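Local coordinates for extracellular solute-binding protein, family 5 (Chelativorans sp., PDB 6WM6) that binds EDTA and other aminopolycarboxylates in the periplasm, probably delivering them to an ABC transporter for uptake, at residues Arg56-Gly68 with Ser205-Trp217. Sequence-based numbering, arbitrary orientation. Where two conformers were deposited one is given.
Sequences RDITNWNVTSALG and SYNNFLSNEVPAW. With SO4 (sulfate ion), chain B.
Trp61 lays one face of its indole against the chain that leaves helix 202-212. CA of Val214 sits over the five-membered ring, while CD of Pro215 comes in over the six-membered ring, 3.4 Å from Trp61 CE3; both are CH-pi contacts, for which a proline ring and a wide, electron-rich indole are well suited. Ile58 CG2 covers the opposite face, and Phe227 of strand 222-228 meets the indole edge-to-face. With CG of Trp61 anti to its carbonyl carbon (chi1 -68°), the indole lies on the side of its backbone N, and Trp61 N donates to a lone pair of Ser211 O at 2.9 Å.

Asn62 serves the other end of the contact. Its amide stands nearly upright on the Tyr206 ring, the planes 80° apart; Asn62 ND2 lies over the face of the ring, toward its rim, 3.3 Å from Tyr206 CE1, and makes a weak hydrogen bond to Tyr206 O. Asn62 OD1 turns back to accept from Thr64 OG1 at 2.8 Å, and Thr64 OG1 in turn accepts a hydrogen bond from Tyr206 OH at 2.7 Å. With CG anti to its backbone N (chi1 -179°), Tyr206 extends far enough for its phenol to meet the Asn62-Ser65 beta turn; Gln141 NE2 of helix 131-141 is also hydrogen-bonded to the phenol oxygen. Ser211 OG, short enough to fold back on its own helix, donates to Tyr206 O.

Waters bridge Thr59 O to Asn212, and another links Asn60 ND2 with Ser211 OG. The chemistry is thus divided: the indole is packed between Ile58 and Val214 with Pro215, and a directed chain of amide and hydroxyls satisfies buried polar groups and probably sets how the turn sits on the helix.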
# COMPACT_ATOMS: atom_id res chain seq x y z
N ARG A 56 -7.20 3.87 -13.07
CA ARG A 56 -6.41 3.16 -14.08
C ARG A 56 -7.32 2.25 -14.89
O ARG A 56 -8.33 1.73 -14.38
CB ARG A 56 -5.33 2.28 -13.44
CG ARG A 56 -4.37 2.97 -12.49
CD ARG A 56 -3.49 1.92 -11.80
NE ARG A 56 -2.53 2.48 -10.86
CZ ARG A 56 -1.29 2.83 -11.18
NH1 ARG A 56 -0.84 2.68 -12.42
NH2 ARG A 56 -0.49 3.33 -10.25
N ASP A 57 -6.96 2.04 -16.16
CA ASP A 57 -7.58 0.97 -16.93
C ASP A 57 -7.11 -0.38 -16.38
O ASP A 57 -6.11 -0.47 -15.66
CB ASP A 57 -7.20 1.09 -18.41
CG ASP A 57 -8.00 0.17 -19.32
OD1 ASP A 57 -9.08 -0.33 -18.94
OD2 ASP A 57 -7.54 -0.08 -20.46
N ILE A 58 -7.87 -1.43 -16.68
CA ILE A 58 -7.53 -2.79 -16.25
C ILE A 58 -6.94 -3.52 -17.46
O ILE A 58 -7.66 -3.87 -18.40
CB ILE A 58 -8.75 -3.55 -15.73
CG1 ILE A 58 -9.50 -2.76 -14.66
CG2 ILE A 58 -8.30 -4.92 -15.20
CD1 ILE A 58 -8.72 -2.51 -13.42
N THR A 59 -5.64 -3.79 -17.42
CA THR A 59 -4.99 -4.63 -18.42
C THR A 59 -4.45 -5.93 -17.83
O THR A 59 -4.01 -6.80 -18.59
CB THR A 59 -3.83 -3.87 -19.10
OG1 THR A 59 -2.93 -3.38 -18.10
CG2 THR A 59 -4.40 -2.70 -19.89
N ASN A 60 -4.49 -6.08 -16.52
CA ASN A 60 -4.03 -7.27 -15.81
C ASN A 60 -5.00 -7.46 -14.65
O ASN A 60 -5.23 -6.52 -13.88
CB ASN A 60 -2.59 -7.08 -15.32
CG ASN A 60 -2.00 -8.33 -14.71
OD1 ASN A 60 -2.59 -8.95 -13.80
ND2 ASN A 60 -0.83 -8.71 -15.16
N TRP A 61 -5.58 -8.65 -14.55
CA TRP A 61 -6.63 -8.95 -13.60
C TRP A 61 -6.12 -9.72 -12.40
O TRP A 61 -6.93 -10.12 -11.55
CB TRP A 61 -7.74 -9.76 -14.28
CG TRP A 61 -8.47 -8.96 -15.30
CD1 TRP A 61 -8.14 -8.82 -16.62
CD2 TRP A 61 -9.65 -8.19 -15.08
NE1 TRP A 61 -9.06 -8.00 -17.23
CE2 TRP A 61 -9.99 -7.60 -16.30
CE3 TRP A 61 -10.46 -7.95 -13.96
CZ2 TRP A 61 -11.10 -6.77 -16.45
CZ3 TRP A 61 -11.56 -7.13 -14.11
CH2 TRP A 61 -11.87 -6.55 -15.34
N ASN A 62 -4.81 -9.90 -12.29
CA ASN A 62 -4.18 -10.73 -11.27
C ASN A 62 -3.37 -9.82 -10.35
O ASN A 62 -2.22 -9.49 -10.63
CB ASN A 62 -3.32 -11.79 -11.95
CG ASN A 62 -2.59 -12.68 -10.98
OD1 ASN A 62 -2.64 -12.48 -9.74
ND2 ASN A 62 -1.91 -13.70 -11.53
N VAL A 63 -3.98 -9.44 -9.22
CA VAL A 63 -3.35 -8.46 -8.33
C VAL A 63 -2.05 -8.97 -7.74
O VAL A 63 -1.22 -8.17 -7.28
CB VAL A 63 -4.35 -8.02 -7.24
CG1 VAL A 63 -4.51 -9.09 -6.17
CG2 VAL A 63 -3.91 -6.69 -6.63
N THR A 64 -1.86 -10.29 -7.69
CA THR A 64 -0.66 -10.88 -7.13
C THR A 64 0.51 -10.85 -8.09
O THR A 64 1.65 -11.15 -7.69
CB THR A 64 -0.89 -12.29 -6.59
OG1 THR A 64 -0.98 -13.24 -7.66
CG2 THR A 64 -2.16 -12.35 -5.74
N SER A 65 0.28 -10.55 -9.36
CA SER A 65 1.36 -10.52 -10.34
C SER A 65 2.11 -9.20 -10.27
O SER A 65 1.62 -8.22 -9.70
CB SER A 65 0.82 -10.73 -11.76
OG SER A 65 0.08 -9.61 -12.23
N ALA A 66 3.30 -9.18 -10.87
CA ALA A 66 4.10 -7.95 -10.85
C ALA A 66 3.34 -6.80 -11.51
O ALA A 66 3.33 -5.68 -10.98
CB ALA A 66 5.43 -8.19 -11.55
N LEU A 67 2.70 -7.06 -12.65
CA LEU A 67 2.04 -5.99 -13.38
C LEU A 67 0.64 -5.69 -12.86
O LEU A 67 0.14 -4.58 -13.07
CB LEU A 67 1.97 -6.33 -14.87
CG LEU A 67 3.32 -6.50 -15.57
CD1 LEU A 67 3.13 -6.82 -17.04
CD2 LEU A 67 4.16 -5.25 -15.40
N GLY A 68 0.00 -6.63 -12.18
CA GLY A 68 -1.32 -6.41 -11.62
C GLY A 68 -1.36 -5.80 -10.24
O GLY A 68 -2.43 -5.46 -9.76
N SER A 205 -0.90 -20.58 -16.84
CA SER A 205 -2.21 -20.23 -16.30
C SER A 205 -2.14 -18.99 -15.42
O SER A 205 -3.08 -18.19 -15.42
CB SER A 205 -2.81 -21.42 -15.55
OG SER A 205 -2.06 -21.74 -14.39
N TYR A 206 -1.05 -18.81 -14.68
CA TYR A 206 -0.90 -17.65 -13.82
C TYR A 206 -0.57 -16.40 -14.62
O TYR A 206 -1.17 -15.32 -14.40
CB TYR A 206 0.19 -17.95 -12.78
CG TYR A 206 0.45 -16.84 -11.80
CD1 TYR A 206 -0.30 -16.74 -10.63
CD2 TYR A 206 1.43 -15.89 -12.03
CE1 TYR A 206 -0.06 -15.72 -9.71
CE2 TYR A 206 1.68 -14.88 -11.12
CZ TYR A 206 0.92 -14.80 -9.97
OH TYR A 206 1.20 -13.79 -9.08
N ASN A 207 0.38 -16.51 -15.54
CA ASN A 207 0.84 -15.36 -16.30
C ASN A 207 -0.12 -14.96 -17.42
O ASN A 207 -0.13 -13.80 -17.82
CB ASN A 207 2.22 -15.66 -16.93
CG ASN A 207 3.32 -15.78 -15.92
OD1 ASN A 207 3.27 -15.22 -14.83
ND2 ASN A 207 4.37 -16.51 -16.28
N ASN A 208 -0.91 -15.90 -17.95
CA ASN A 208 -1.79 -15.63 -19.08
C ASN A 208 -3.25 -15.70 -18.67
O ASN A 208 -3.89 -14.66 -18.53
CB ASN A 208 -1.44 -16.56 -20.25
CG ASN A 208 0.02 -16.44 -20.66
OD1 ASN A 208 0.72 -17.45 -20.79
ND2 ASN A 208 0.49 -15.21 -20.84
N PHE A 209 -3.80 -16.89 -18.45
CA PHE A 209 -5.22 -17.02 -18.11
C PHE A 209 -5.66 -16.08 -16.99
O PHE A 209 -6.61 -15.31 -17.15
CB PHE A 209 -5.53 -18.48 -17.76
CG PHE A 209 -6.92 -18.71 -17.25
CD1 PHE A 209 -8.04 -18.49 -18.07
CD2 PHE A 209 -7.13 -19.17 -15.96
CE1 PHE A 209 -9.32 -18.72 -17.57
CE2 PHE A 209 -8.42 -19.39 -15.47
CZ PHE A 209 -9.50 -19.16 -16.29
N LEU A 210 -4.99 -16.12 -15.83
CA LEU A 210 -5.46 -15.35 -14.69
C LEU A 210 -5.12 -13.87 -14.82
O LEU A 210 -5.78 -13.05 -14.17
CB LEU A 210 -4.86 -15.90 -13.39
CG LEU A 210 -5.36 -17.28 -12.98
CD1 LEU A 210 -4.66 -17.75 -11.73
CD2 LEU A 210 -6.88 -17.28 -12.76
N SER A 211 -4.13 -13.51 -15.63
CA SER A 211 -3.70 -12.13 -15.78
C SER A 211 -4.41 -11.42 -16.93
O SER A 211 -4.90 -10.31 -16.77
CB SER A 211 -2.19 -12.08 -15.99
OG SER A 211 -1.50 -12.53 -14.84
N ASN A 212 -4.46 -12.05 -18.10
CA ASN A 212 -4.92 -11.36 -19.30
C ASN A 212 -6.41 -11.47 -19.54
O ASN A 212 -6.98 -10.60 -20.20
CB ASN A 212 -4.20 -11.91 -20.54
CG ASN A 212 -2.71 -11.74 -20.47
OD1 ASN A 212 -2.20 -10.80 -19.85
ND2 ASN A 212 -1.98 -12.66 -21.10
N GLU A 213 -7.06 -12.52 -19.06
CA GLU A 213 -8.47 -12.73 -19.35
C GLU A 213 -9.35 -12.03 -18.33
O GLU A 213 -9.05 -12.00 -17.14
CB GLU A 213 -8.82 -14.22 -19.34
CG GLU A 213 -8.06 -15.06 -20.37
CD GLU A 213 -8.26 -14.56 -21.79
OE1 GLU A 213 -7.25 -14.36 -22.49
OE2 GLU A 213 -9.42 -14.37 -22.19
N VAL A 214 -10.45 -11.46 -18.81
CA VAL A 214 -11.48 -10.96 -17.88
C VAL A 214 -12.03 -12.15 -17.12
O VAL A 214 -12.43 -13.15 -17.74
CB VAL A 214 -12.59 -10.24 -18.66
CG1 VAL A 214 -13.63 -9.68 -17.69
CG2 VAL A 214 -12.01 -9.12 -19.53
N PRO A 215 -12.05 -12.12 -15.79
CA PRO A 215 -12.43 -13.34 -15.06
C PRO A 215 -13.92 -13.62 -15.23
O PRO A 215 -14.75 -12.74 -15.00
CB PRO A 215 -12.07 -13.03 -13.61
CG PRO A 215 -11.99 -11.51 -13.55
CD PRO A 215 -11.53 -11.07 -14.90
N ALA A 216 -14.24 -14.86 -15.59
CA ALA A 216 -15.62 -15.33 -15.67
C ALA A 216 -16.09 -15.97 -14.37
O ALA A 216 -17.29 -16.17 -14.19
CB ALA A 216 -15.77 -16.33 -16.82
N TRP A 217 -15.17 -16.23 -13.45
CA TRP A 217 -15.41 -16.95 -12.21
C TRP A 217 -15.43 -15.97 -11.04
O TRP A 217 -15.03 -14.82 -11.14
CB TRP A 217 -14.26 -17.96 -12.01
CG TRP A 217 -12.91 -17.31 -12.20
CD1 TRP A 217 -12.17 -17.31 -13.35
CD2 TRP A 217 -12.18 -16.53 -11.25
NE1 TRP A 217 -11.02 -16.58 -13.16
CE2 TRP A 217 -10.99 -16.10 -11.88
CE3 TRP A 217 -12.40 -16.18 -9.91
CZ2 TRP A 217 -10.04 -15.31 -11.22
CZ3 TRP A 217 -11.44 -15.39 -9.26
CH2 TRP A 217 -10.28 -14.97 -9.93
S SO4 B . -0.32 1.86 -5.89
O1 SO4 B . -1.43 1.02 -5.46
O2 SO4 B . -0.75 2.69 -7.00
O3 SO4 B . 0.12 2.72 -4.75
O4 SO4 B . 0.79 1.01 -6.31
O HOH W 1 -6.14 -7.91 -20.66
O HOH W 2 -2.13 -8.74 -18.44
O HOH W 3 1.01 -11.06 -15.20
O HOH W 4 -7.69 -13.05 -12.39